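Local structure of malonate decarboxylase subunit alpha (Acinetobacter baumannii ATCC 17978, 6MPR) at residues Met496-Ala501 with Gly507-Pro512; Val472-Leu475 with Gly480-Tyr483; Lys50-Leu55 with Val158-Gly163; Glu32-Tyr37 with Val219-Val224; Leu114-Ala119 with Leu124-Leu129. The protein probably serves as the transferase subunit of malonate decarboxylase, exchanging the acetyl group on the enzyme's acyl carrier protein for malonyl so that malonate can be decarboxylated. All blocks are in the same frame, centred on the assembly; numbering follows the deposited sequence. Where two conformers were deposited one is given.

Interaction 1. Residues Met496-Ala501 with Gly507-Pro512; sequences MIAAVA and GLTQDP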
# COMPACT_ATOMS: atom_id res chain seq x y z
N MET A 496 30.23 -10.26 8.85
CA MET A 496 29.37 -10.00 10.01
C MET A 496 28.30 -11.07 10.16
O MET A 496 27.98 -11.48 11.28
CB MET A 496 28.74 -8.61 9.89
CG MET A 496 29.78 -7.50 9.89
SD MET A 496 29.18 -5.99 9.15
CE MET A 496 27.84 -5.57 10.27
N ILE A 497 27.74 -11.53 9.05
CA ILE A 497 26.85 -12.69 9.11
C ILE A 497 27.59 -13.87 9.72
O ILE A 497 27.11 -14.51 10.66
CB ILE A 497 26.30 -13.01 7.71
CG1 ILE A 497 25.42 -11.85 7.22
CG2 ILE A 497 25.54 -14.32 7.74
CD1 ILE A 497 24.95 -11.99 5.78
N ALA A 498 28.80 -14.15 9.22
CA ALA A 498 29.56 -15.30 9.70
C ALA A 498 29.81 -15.22 11.21
O ALA A 498 29.83 -16.26 11.88
CB ALA A 498 30.88 -15.42 8.94
N ALA A 499 29.98 -14.01 11.75
CA ALA A 499 30.30 -13.85 13.17
C ALA A 499 29.16 -14.29 14.09
O ALA A 499 29.41 -14.64 15.25
CB ALA A 499 30.65 -12.39 13.46
N VAL A 500 27.91 -14.24 13.63
CA VAL A 500 26.77 -14.62 14.46
C VAL A 500 26.11 -15.90 13.95
O VAL A 500 25.00 -16.21 14.35
CB VAL A 500 25.75 -13.47 14.58
CG1 VAL A 500 26.43 -12.22 15.13
CG2 VAL A 500 25.09 -13.17 13.23
N ALA A 501 26.79 -16.67 13.11
CA ALA A 501 26.17 -17.85 12.52
C ALA A 501 26.52 -19.16 13.23
O ALA A 501 26.17 -20.23 12.72
CB ALA A 501 26.53 -17.93 11.03
N GLY A 507 29.14 -20.11 9.82
CA GLY A 507 29.72 -19.75 11.11
C GLY A 507 31.10 -20.34 11.34
O GLY A 507 31.97 -19.69 11.94
N LEU A 508 31.34 -21.57 10.88
CA LEU A 508 32.65 -22.20 11.06
C LEU A 508 33.75 -21.48 10.28
O LEU A 508 34.92 -21.67 10.60
CB LEU A 508 32.59 -23.67 10.65
CG LEU A 508 31.83 -24.65 11.54
CD1 LEU A 508 31.91 -26.04 10.95
CD2 LEU A 508 32.37 -24.64 12.97
N THR A 509 33.40 -20.67 9.28
CA THR A 509 34.40 -19.90 8.54
C THR A 509 34.87 -18.65 9.27
O THR A 509 35.85 -18.03 8.82
CB THR A 509 33.85 -19.45 7.18
OG1 THR A 509 32.87 -18.42 7.37
CG2 THR A 509 33.23 -20.61 6.43
N GLN A 510 34.21 -18.24 10.35
CA GLN A 510 34.52 -16.95 10.95
C GLN A 510 35.97 -16.91 11.43
O GLN A 510 36.50 -17.89 11.96
CB GLN A 510 33.57 -16.63 12.10
CG GLN A 510 33.77 -17.42 13.39
CD GLN A 510 32.60 -17.24 14.35
OE1 GLN A 510 31.58 -17.93 14.26
NE2 GLN A 510 32.75 -16.29 15.28
N ASP A 511 36.62 -15.78 11.18
CA ASP A 511 38.00 -15.53 11.58
C ASP A 511 37.99 -14.86 12.94
O ASP A 511 37.35 -13.81 13.10
CB ASP A 511 38.67 -14.63 10.54
CG ASP A 511 40.13 -14.38 10.81
OD1 ASP A 511 40.56 -14.38 11.98
OD2 ASP A 511 40.87 -14.17 9.83
N PRO A 512 38.65 -15.42 13.95
CA PRO A 512 38.59 -14.82 15.30
C PRO A 512 39.08 -13.38 15.35
O PRO A 512 38.49 -12.55 16.07
CB PRO A 512 39.47 -15.75 16.14
CG PRO A 512 39.56 -17.03 15.35
CD PRO A 512 39.50 -16.63 13.92
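A501 and G507 meet where the chain doubles back after helix 490-499, and here the packing is tight: A501 CB lies 3.6 Å from G507 N. With no side chain on G507 to hold the backbones apart, its CA also reaches A498 O at 3.6 Å, in a CA-H...O contact that is fairly straight (161° at the hydrogen). T504 ties the same corner together, since its OG1 is hydrogen-bonded to both A501 O and G507 N. Helices 490-499 and 512-520 follow each other here with a single weakly bonded turn, 505-508, between them. Q510 N closes on G507 O at 3.1 Å, and D511 is the N-cap of the last helix, OD1 accepting from K513 N. Toward solvent the contact is looser. A498 CB sits 3.9 Å from T509 OG1, whose hydrogen bond goes to I506 O within its own turn, and the exposed threonine merely borders the alanine. Q510 sets off toward helix 490-499, bringing its CB 4.3 Å from A498 CB. T515 of helix 512-520 touches both A499 and Q510, and V524 lies against A499.

Interaction 2. Residues Val472-Leu475 with Gly480-Tyr483; sequences VTHL and GIAY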
# COMPACT_ATOMS: atom_id res chain seq x y z
N VAL A 472 17.88 -6.28 4.63
CA VAL A 472 18.08 -6.60 6.04
C VAL A 472 18.99 -5.55 6.66
O VAL A 472 20.13 -5.37 6.20
CB VAL A 472 18.66 -8.01 6.21
CG1 VAL A 472 18.90 -8.30 7.72
CG2 VAL A 472 17.76 -9.06 5.56
N THR A 473 18.50 -4.86 7.69
CA THR A 473 19.35 -3.95 8.44
C THR A 473 20.00 -4.62 9.66
O THR A 473 21.09 -4.21 10.07
CB THR A 473 18.55 -2.72 8.91
OG1 THR A 473 17.45 -3.14 9.73
CG2 THR A 473 18.03 -1.94 7.71
N HIS A 474 19.37 -5.65 10.21
CA HIS A 474 19.85 -6.31 11.43
C HIS A 474 19.68 -7.81 11.31
O HIS A 474 18.56 -8.28 11.03
CB HIS A 474 19.09 -5.83 12.67
CG HIS A 474 19.25 -4.38 12.98
ND1 HIS A 474 18.63 -3.38 12.25
CD2 HIS A 474 19.96 -3.75 13.94
CE1 HIS A 474 18.94 -2.20 12.76
NE2 HIS A 474 19.75 -2.40 13.79
N LEU A 475 20.74 -8.58 11.58
CA LEU A 475 20.66 -10.03 11.73
C LEU A 475 20.87 -10.38 13.20
O LEU A 475 21.93 -10.08 13.76
CB LEU A 475 21.72 -10.74 10.88
CG LEU A 475 21.76 -12.27 10.97
CD1 LEU A 475 20.42 -12.89 10.53
CD2 LEU A 475 22.88 -12.80 10.10
N GLY A 480 24.30 -13.25 18.71
CA GLY A 480 24.45 -11.81 18.79
C GLY A 480 23.78 -11.13 17.61
O GLY A 480 22.99 -11.74 16.91
N ILE A 481 24.10 -9.85 17.42
CA ILE A 481 23.51 -9.03 16.37
C ILE A 481 24.61 -8.61 15.41
O ILE A 481 25.66 -8.12 15.84
CB ILE A 481 22.80 -7.79 16.92
CG1 ILE A 481 21.72 -8.16 17.95
CG2 ILE A 481 22.16 -6.98 15.78
CD1 ILE A 481 21.18 -6.96 18.69
N ALA A 482 24.36 -8.77 14.11
CA ALA A 482 25.18 -8.15 13.08
C ALA A 482 24.43 -6.92 12.58
O ALA A 482 23.29 -7.04 12.11
CB ALA A 482 25.47 -9.13 11.94
N TYR A 483 25.04 -5.74 12.72
CA TYR A 483 24.41 -4.49 12.27
C TYR A 483 24.71 -4.29 10.78
O TYR A 483 25.48 -3.42 10.38
CB TYR A 483 24.88 -3.31 13.10
CG TYR A 483 24.42 -3.34 14.54
CD1 TYR A 483 23.09 -3.10 14.88
CD2 TYR A 483 25.32 -3.59 15.57
CE1 TYR A 483 22.66 -3.13 16.19
CE2 TYR A 483 24.91 -3.62 16.90
CZ TYR A 483 23.58 -3.39 17.20
OH TYR A 483 23.17 -3.42 18.51
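L475 and A482 face each other as an antiparallel hydrogen-bonded pair. L475 N donates to A482 O at 3.0 Å, almost straight at 171°, and A482 N donates to L475 O at 2.8 Å. Both donors lie in the plane of the carbonyl they meet, and the two bonds close the small ring of such a pair, each residue giving its N-H and its C=O.

CA-H...O contacts supplement these bonds. H474 CA approaches A482 O at 3.6 Å, while I481 CA comes within 3.2 Å of L475 O; each carbonyl oxygen therefore receives an N-H and a flanking CA-H.

Among the apolar contacts, L475 CB and A482 CB lie 4.2 Å apart on the same face of the sheet.

The aromatic contact belongs to H474 and Y483. Their rings meet rim to rim with planes at 81°, H474 CD2 3.3 Å from Y483 CD1. H474 CG lies beside the backbone N (chi1 -64°), which helps bring the imidazole edge to the tyrosine. I481 CG2 sits above one face of Y483, off toward its rim. T473 OG1 is hydrogen-bonded in the imidazole plane to H474 ND1 at 2.8 Å, which should restrain ring rotation; OG1 is also bonded to V430 N, so the neighbouring strand positions it.

The whole is a tight beta hairpin of strands 474-477 and 480-482. Strand 429-433 pairs in parallel with the first, strand 524-525 runs antiparallel to the second, and helix 244-261 lies against H474 and I481, G256 O binding Y483 OH and K260 making a cation-pi contact with the tyrosine ring.

Interaction 3. Residues Lys50-Leu55 with Val158-Gly163; sequences KVLETL and VVLSAG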
# COMPACT_ATOMS: atom_id res chain seq x y z
N LYS A 50 -25.62 -25.85 -7.48
CA LYS A 50 -26.26 -25.49 -8.74
C LYS A 50 -26.08 -24.01 -9.03
O LYS A 50 -25.87 -23.61 -10.18
CB LYS A 50 -27.75 -25.85 -8.70
CG LYS A 50 -28.50 -25.54 -9.98
CD LYS A 50 -28.16 -26.55 -11.08
CE LYS A 50 -28.98 -26.30 -12.34
NZ LYS A 50 -28.68 -27.32 -13.38
N VAL A 51 -26.15 -23.17 -7.99
CA VAL A 51 -26.01 -21.74 -8.23
C VAL A 51 -24.57 -21.39 -8.61
O VAL A 51 -24.34 -20.55 -9.49
CB VAL A 51 -26.49 -20.94 -7.00
CG1 VAL A 51 -26.14 -19.47 -7.16
CG2 VAL A 51 -28.01 -21.11 -6.83
N LEU A 52 -23.57 -22.03 -7.97
CA LEU A 52 -22.17 -21.83 -8.39
C LEU A 52 -21.97 -22.21 -9.85
O LEU A 52 -21.28 -21.50 -10.59
CB LEU A 52 -21.21 -22.63 -7.51
CG LEU A 52 -21.05 -22.18 -6.06
CD1 LEU A 52 -20.14 -23.12 -5.27
CD2 LEU A 52 -20.51 -20.75 -5.97
N GLU A 53 -22.54 -23.34 -10.28
CA GLU A 53 -22.46 -23.77 -11.67
C GLU A 53 -23.20 -22.85 -12.64
O GLU A 53 -23.03 -22.98 -13.86
CB GLU A 53 -23.03 -25.18 -11.80
CG GLU A 53 -22.15 -26.25 -11.16
CD GLU A 53 -22.82 -27.61 -11.13
OE1 GLU A 53 -22.12 -28.59 -10.79
OE2 GLU A 53 -24.03 -27.71 -11.45
N THR A 54 -24.04 -21.96 -12.12
CA THR A 54 -24.79 -21.01 -12.93
C THR A 54 -24.07 -19.67 -13.02
O THR A 54 -24.07 -19.02 -14.07
CB THR A 54 -26.19 -20.80 -12.34
OG1 THR A 54 -26.84 -22.06 -12.19
CG2 THR A 54 -27.04 -19.88 -13.22
N LEU A 55 -23.47 -19.23 -11.91
CA LEU A 55 -22.86 -17.90 -11.83
C LEU A 55 -21.40 -17.88 -12.29
O LEU A 55 -20.90 -16.83 -12.70
CB LEU A 55 -22.94 -17.38 -10.40
CG LEU A 55 -24.36 -17.13 -9.90
CD1 LEU A 55 -24.32 -16.73 -8.46
CD2 LEU A 55 -25.02 -16.04 -10.73
N VAL A 158 -15.35 -13.32 -10.26
CA VAL A 158 -16.15 -13.87 -9.17
C VAL A 158 -15.36 -13.69 -7.88
O VAL A 158 -14.14 -13.90 -7.86
CB VAL A 158 -16.48 -15.36 -9.39
CG1 VAL A 158 -17.29 -15.93 -8.21
CG2 VAL A 158 -17.20 -15.58 -10.73
N VAL A 159 -16.04 -13.30 -6.82
CA VAL A 159 -15.44 -13.27 -5.49
C VAL A 159 -16.30 -14.09 -4.54
O VAL A 159 -17.52 -13.85 -4.45
CB VAL A 159 -15.26 -11.83 -4.98
CG1 VAL A 159 -14.66 -11.84 -3.58
CG2 VAL A 159 -14.37 -11.02 -5.93
N LEU A 160 -15.67 -15.04 -3.84
CA LEU A 160 -16.32 -15.94 -2.88
C LEU A 160 -15.76 -15.61 -1.51
O LEU A 160 -14.59 -15.89 -1.22
CB LEU A 160 -16.05 -17.40 -3.25
CG LEU A 160 -16.42 -17.84 -4.67
CD1 LEU A 160 -16.00 -19.31 -4.88
CD2 LEU A 160 -17.92 -17.65 -4.89
N SER A 161 -16.58 -14.99 -0.66
CA SER A 161 -16.13 -14.42 0.60
C SER A 161 -17.01 -14.89 1.74
O SER A 161 -18.03 -15.55 1.53
CB SER A 161 -16.12 -12.88 0.55
OG SER A 161 -15.17 -12.39 -0.36
N ALA A 162 -16.61 -14.55 2.97
CA ALA A 162 -17.34 -14.96 4.16
C ALA A 162 -17.53 -13.81 5.14
O ALA A 162 -16.67 -12.93 5.26
CB ALA A 162 -16.61 -16.09 4.89
N GLY A 163 -18.65 -13.85 5.88
CA GLY A 163 -18.91 -12.90 6.94
C GLY A 163 -19.72 -13.53 8.06
O GLY A 163 -20.15 -14.68 7.98
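V158 opens the strand opposite L55, the last residue of helix 48-55, with CG2 of the valine 4.4 Å from L55 O. It is a light touch at the edge of the helix end, although both residues start out toward the opposing segment and are buried. V159 points to the other face of the sheet and takes no part.

L160 brings the chain back to the helix side and carries the main side-chain contact. Its CD2 methyl lies 4.2 Å from CD2 of L52, the two leucines crossing at a slant and meeting through one methyl branch each. On L52, CG stands anti to the carbonyl carbon (chi1 -69°), which carries the methyl down to the strand although the side chain does not start out in that direction. I196, V62 and L64, from the strands on either side of L160, complete the apolar layer.

This is the layering of a parallel alpha/beta domain, consistent with a Rossmann-like fold: helix 48-55 links strand 42-43 to strand 61-64 in a long beta-alpha-beta crossover, and strand 158-163 is among those it passes over. Within the helix V51 O accepts from both T54 N (3.0 Å) and L55 N (2.9 Å), and T54 OG1 donates to K50 O at 2.7 Å.

S161 and A162 leave the helix behind. There E65 OE1 is hydrogen-bonded to A162 N, while A162 O accepts a hydrogen bond from K70 NZ. G163 then ends the strand.

Interaction 4. Residues Glu32-Tyr37 with Val219-Val224; sequences EMANQY and VDYVVV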
# COMPACT_ATOMS: atom_id res chain seq x y z
N GLU A 32 -29.93 -13.39 -13.99
CA GLU A 32 -31.30 -13.72 -14.37
C GLU A 32 -31.54 -15.22 -14.29
O GLU A 32 -32.58 -15.66 -13.79
CB GLU A 32 -31.56 -13.20 -15.78
CG GLU A 32 -32.99 -12.95 -16.11
CD GLU A 32 -33.10 -11.96 -17.25
OE1 GLU A 32 -32.55 -12.24 -18.33
OE2 GLU A 32 -33.70 -10.89 -17.04
N MET A 33 -30.57 -16.01 -14.73
CA MET A 33 -30.71 -17.46 -14.68
C MET A 33 -30.63 -17.98 -13.25
O MET A 33 -31.40 -18.87 -12.86
CB MET A 33 -29.63 -18.12 -15.54
CG MET A 33 -29.98 -18.20 -17.02
SD MET A 33 -28.68 -18.99 -17.99
CE MET A 33 -28.18 -20.30 -16.87
N ALA A 34 -29.73 -17.42 -12.44
CA ALA A 34 -29.57 -17.88 -11.07
C ALA A 34 -30.76 -17.51 -10.20
O ALA A 34 -31.06 -18.22 -9.24
CB ALA A 34 -28.29 -17.32 -10.45
N ASN A 35 -31.43 -16.40 -10.51
CA ASN A 35 -32.48 -15.89 -9.64
C ASN A 35 -33.67 -16.84 -9.52
O ASN A 35 -34.43 -16.74 -8.55
CB ASN A 35 -32.97 -14.52 -10.13
CG ASN A 35 -32.02 -13.39 -9.76
OD1 ASN A 35 -31.18 -13.52 -8.86
ND2 ASN A 35 -32.16 -12.26 -10.45
N GLN A 36 -33.85 -17.73 -10.49
CA GLN A 36 -34.91 -18.72 -10.35
C GLN A 36 -34.69 -19.65 -9.17
O GLN A 36 -35.65 -20.28 -8.71
CB GLN A 36 -35.04 -19.54 -11.63
CG GLN A 36 -33.95 -20.60 -11.77
CD GLN A 36 -34.05 -21.35 -13.08
OE1 GLN A 36 -34.97 -22.14 -13.29
NE2 GLN A 36 -33.09 -21.11 -13.97
N TYR A 37 -33.46 -19.75 -8.66
CA TYR A 37 -33.15 -20.62 -7.54
C TYR A 37 -33.05 -19.88 -6.21
O TYR A 37 -32.97 -20.54 -5.17
CB TYR A 37 -31.83 -21.37 -7.77
CG TYR A 37 -31.80 -22.14 -9.06
CD1 TYR A 37 -32.60 -23.26 -9.24
CD2 TYR A 37 -30.95 -21.76 -10.10
CE1 TYR A 37 -32.57 -23.97 -10.41
CE2 TYR A 37 -30.93 -22.47 -11.29
CZ TYR A 37 -31.74 -23.58 -11.44
OH TYR A 37 -31.73 -24.31 -12.60
N VAL A 219 -22.67 -6.54 -3.14
CA VAL A 219 -22.89 -7.97 -2.98
C VAL A 219 -23.99 -8.41 -3.95
O VAL A 219 -25.04 -7.76 -4.03
CB VAL A 219 -23.28 -8.29 -1.53
CG1 VAL A 219 -23.64 -9.77 -1.36
CG2 VAL A 219 -22.15 -7.89 -0.56
N ASP A 220 -23.77 -9.51 -4.66
CA ASP A 220 -24.86 -10.02 -5.49
C ASP A 220 -25.69 -11.09 -4.79
O ASP A 220 -26.93 -11.10 -4.93
CB ASP A 220 -24.30 -10.54 -6.81
CG ASP A 220 -23.60 -9.46 -7.57
OD1 ASP A 220 -24.28 -8.50 -8.00
OD2 ASP A 220 -22.35 -9.52 -7.67
N TYR A 221 -25.06 -11.98 -4.02
CA TYR A 221 -25.80 -13.02 -3.33
C TYR A 221 -25.18 -13.31 -1.97
O TYR A 221 -23.97 -13.18 -1.78
CB TYR A 221 -25.84 -14.33 -4.11
CG TYR A 221 -26.56 -14.23 -5.43
CD1 TYR A 221 -27.95 -14.34 -5.50
CD2 TYR A 221 -25.85 -14.04 -6.59
CE1 TYR A 221 -28.61 -14.25 -6.74
CE2 TYR A 221 -26.49 -13.96 -7.81
CZ TYR A 221 -27.87 -14.05 -7.88
OH TYR A 221 -28.46 -13.97 -9.12
N VAL A 222 -26.03 -13.75 -1.04
CA VAL A 222 -25.57 -14.29 0.24
C VAL A 222 -26.13 -15.70 0.38
O VAL A 222 -27.13 -16.06 -0.24
CB VAL A 222 -25.97 -13.42 1.45
CG1 VAL A 222 -25.42 -12.00 1.30
CG2 VAL A 222 -27.49 -13.41 1.64
N VAL A 223 -25.44 -16.52 1.18
CA VAL A 223 -25.89 -17.87 1.50
C VAL A 223 -25.52 -18.15 2.94
O VAL A 223 -24.42 -17.82 3.38
CB VAL A 223 -25.28 -18.92 0.54
CG1 VAL A 223 -23.74 -18.98 0.69
CG2 VAL A 223 -25.89 -20.29 0.79
N VAL A 224 -26.46 -18.73 3.70
CA VAL A 224 -26.16 -19.16 5.06
C VAL A 224 -25.32 -20.43 4.99
O VAL A 224 -25.72 -21.42 4.37
CB VAL A 224 -27.46 -19.39 5.86
CG1 VAL A 224 -27.15 -19.90 7.27
CG2 VAL A 224 -28.27 -18.12 5.93
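Y221 and N35 meet through one polar bond: the phenol OH donates to N35 OD1 at 2.8 Å. The amide oxygen lies at the edge of the tyrosine ring, in its plane, but seen from the amide the donor stands well above the carbonyl plane (50° out of it). The side chains cross at about a right angle, amide and ring planes 63° apart. N35 CG stands anti to the carbonyl carbon (chi1 -78°), swinging the amide toward the phenol although its first bond does not aim there. A34 adds an apolar touch, its CB 3.6 Å from Y221 OH and 4.2 Å from Y221 CZ.

A34 belongs to helix 22-34 and Y221 starts strand 221-224, so the contact fastens the N-terminal helix to a parallel sheet consistent with a Rossmann-like fold, one strand in from edge strand 42-43. L55 of helix 48-55 fits beside both A34 and the tyrosine ring.

Farther out, the turn carrying N35 is braced by its own bonds. Y37 N donates to A34 O at 2.9 Å; Q36 NE2 reaches M33 O at 3.0 Å along a lone pair, and Q36 CG rests over the centre of the Y37 ring. On the strand side, Y221 is fixed by backbone bonds to V195 and V197. The preceding D220 forms salt bridges with K27 of the N-terminal helix and with R342 of the second subunit, whose guanidinium also binds V219 O.

Interaction 5. Residues Leu114-Ala119 with Leu124-Leu129; sequences LDFSFA and LRISQL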
# COMPACT_ATOMS: atom_id res chain seq x y z
N LEU A 114 -3.27 -20.62 -10.74
CA LEU A 114 -3.29 -20.14 -9.37
C LEU A 114 -2.37 -18.94 -9.22
O LEU A 114 -1.20 -19.01 -9.60
CB LEU A 114 -2.86 -21.24 -8.39
CG LEU A 114 -2.73 -20.79 -6.93
CD1 LEU A 114 -4.12 -20.41 -6.35
CD2 LEU A 114 -2.06 -21.88 -6.10
N ASP A 115 -2.91 -17.85 -8.68
CA ASP A 115 -2.13 -16.72 -8.18
C ASP A 115 -2.42 -16.60 -6.70
O ASP A 115 -3.59 -16.57 -6.31
CB ASP A 115 -2.47 -15.41 -8.90
CG ASP A 115 -1.77 -15.28 -10.24
OD1 ASP A 115 -0.55 -15.03 -10.26
OD2 ASP A 115 -2.44 -15.47 -11.28
N PHE A 116 -1.37 -16.56 -5.87
CA PHE A 116 -1.57 -16.61 -4.42
C PHE A 116 -0.47 -15.85 -3.71
O PHE A 116 0.50 -15.38 -4.32
CB PHE A 116 -1.66 -18.05 -3.90
CG PHE A 116 -0.33 -18.79 -3.86
CD1 PHE A 116 0.26 -19.25 -5.02
CD2 PHE A 116 0.29 -19.07 -2.65
CE1 PHE A 116 1.47 -19.96 -4.99
CE2 PHE A 116 1.49 -19.75 -2.59
CZ PHE A 116 2.10 -20.19 -3.77
N SER A 117 -0.64 -15.70 -2.39
CA SER A 117 0.37 -15.08 -1.53
C SER A 117 0.93 -16.01 -0.47
O SER A 117 2.16 -16.08 -0.31
CB SER A 117 -0.20 -13.82 -0.87
OG SER A 117 0.77 -13.23 -0.03
N PHE A 118 0.10 -16.73 0.27
CA PHE A 118 0.63 -17.58 1.34
C PHE A 118 0.25 -19.04 1.13
O PHE A 118 -0.84 -19.35 0.66
CB PHE A 118 0.15 -17.12 2.72
CG PHE A 118 0.71 -17.95 3.84
CD1 PHE A 118 2.02 -17.77 4.27
CD2 PHE A 118 -0.06 -18.94 4.44
CE1 PHE A 118 2.54 -18.55 5.29
CE2 PHE A 118 0.46 -19.72 5.47
CZ PHE A 118 1.76 -19.52 5.89
N ALA A 119 1.20 -19.93 1.44
CA ALA A 119 0.94 -21.35 1.61
C ALA A 119 1.89 -21.89 2.66
O ALA A 119 2.96 -21.32 2.91
CB ALA A 119 1.09 -22.12 0.30
N LEU A 124 3.96 -30.48 0.46
CA LEU A 124 4.49 -30.81 -0.86
C LEU A 124 3.43 -30.77 -1.94
O LEU A 124 3.74 -31.02 -3.11
CB LEU A 124 5.13 -32.19 -0.85
CG LEU A 124 6.33 -32.38 0.08
CD1 LEU A 124 5.88 -32.87 1.45
CD2 LEU A 124 7.33 -33.33 -0.55
N ARG A 125 2.18 -30.46 -1.58
CA ARG A 125 1.06 -30.67 -2.50
C ARG A 125 1.13 -29.75 -3.72
O ARG A 125 0.88 -30.20 -4.84
CB ARG A 125 -0.26 -30.47 -1.76
CG ARG A 125 -0.94 -31.76 -1.37
CD ARG A 125 -2.42 -31.52 -1.10
NE ARG A 125 -3.27 -32.10 -2.13
CZ ARG A 125 -4.59 -31.96 -2.18
NH1 ARG A 125 -5.23 -31.26 -1.24
NH2 ARG A 125 -5.28 -32.51 -3.17
N ILE A 126 1.43 -28.46 -3.54
CA ILE A 126 1.47 -27.55 -4.68
C ILE A 126 2.57 -27.96 -5.65
O ILE A 126 2.36 -28.04 -6.87
CB ILE A 126 1.64 -26.08 -4.22
CG1 ILE A 126 0.33 -25.54 -3.62
CG2 ILE A 126 2.12 -25.19 -5.37
CD1 ILE A 126 0.49 -24.19 -2.91
N SER A 127 3.77 -28.26 -5.12
CA SER A 127 4.86 -28.75 -5.96
C SER A 127 4.45 -30.02 -6.71
O SER A 127 4.80 -30.20 -7.88
CB SER A 127 6.11 -29.03 -5.12
OG SER A 127 6.79 -27.82 -4.84
N GLN A 128 3.72 -30.91 -6.03
CA GLN A 128 3.34 -32.17 -6.68
C GLN A 128 2.29 -31.92 -7.77
O GLN A 128 2.32 -32.57 -8.82
CB GLN A 128 2.82 -33.17 -5.65
CG GLN A 128 2.56 -34.59 -6.19
CD GLN A 128 3.81 -35.27 -6.75
OE1 GLN A 128 3.78 -35.80 -7.86
NE2 GLN A 128 4.90 -35.28 -5.98
N LEU A 129 1.36 -30.99 -7.53
CA LEU A 129 0.36 -30.69 -8.56
C LEU A 129 1.00 -30.02 -9.77
O LEU A 129 0.59 -30.26 -10.92
CB LEU A 129 -0.75 -29.81 -7.99
CG LEU A 129 -1.74 -30.52 -7.06
CD1 LEU A 129 -2.62 -29.52 -6.33
CD2 LEU A 129 -2.56 -31.56 -7.83
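R125 NH2, one residue before the I126 that packs on F116 and A119, is gripped by two carboxylates, E107 and D104, in salt bridges. With the bond from NH1 to S100 O, these moor the first turn of helix 125-131 to helix 100-107, while S123 OG binds R125 N just ahead of the helix. L129 N, donating to R125 O at 2.8 Å, carries the helix on.

With the turn so placed, I126 directs a single methyl into the contact. CG1 stands beside the backbone N (chi1 -75°) and the chain is extended beyond it, so that CD1 forms the leading point. It lies 3.9 Å from A119 CB and 4.4 Å from F116 CZ, approaching the phenyl ring obliquely. L114 starts toward the same side but stays a little farther off, and L103 of helix 100-107 fills in around I126 and L129.

The corner at S117 lets one isoleucine meet both F116 and A119, residues on the two sides of the bend. Polar groups hold that bend: S117 OG is bonded to H141 O, and F116 O to H141 ND1.

Strand 111-116, helix 125-131 and strand 136-140, the parallel neighbour of the first, make up a beta-alpha-beta unit. Its crossover is interrupted by the short strand 118-119, which pairs with strand 96-97, so I126 spans the end of the main sheet at F116 and the small two-stranded sheet at A119. Such a parallel alpha/beta arrangement is consistent with a Rossmann-like fold.

Overall arrangement
The five contacts fall into two groups, one around each of the two large sheets. Interactions 3, 4 and 5 all reach the parallel N-terminal sheet. Interactions 3 and 4 are neighbours, with centres 9 Å apart, and join directly where L55 CD2 lies 3.5 Å from A34 CB; interaction 5 stands farther along the same sheet, its centre about 22 Å from that of interaction 3. Interactions 1 and 2 belong to the C-terminal half, around the mixed sheet, and touch at several points, among them M496 CE and Y483 O at 3.2 Å. About 47 Å separates the centres of interactions 2 and 3, on opposite sides of the chain's centre. Such a two-sheet layout is consistent with a CoA-transferase-like architecture.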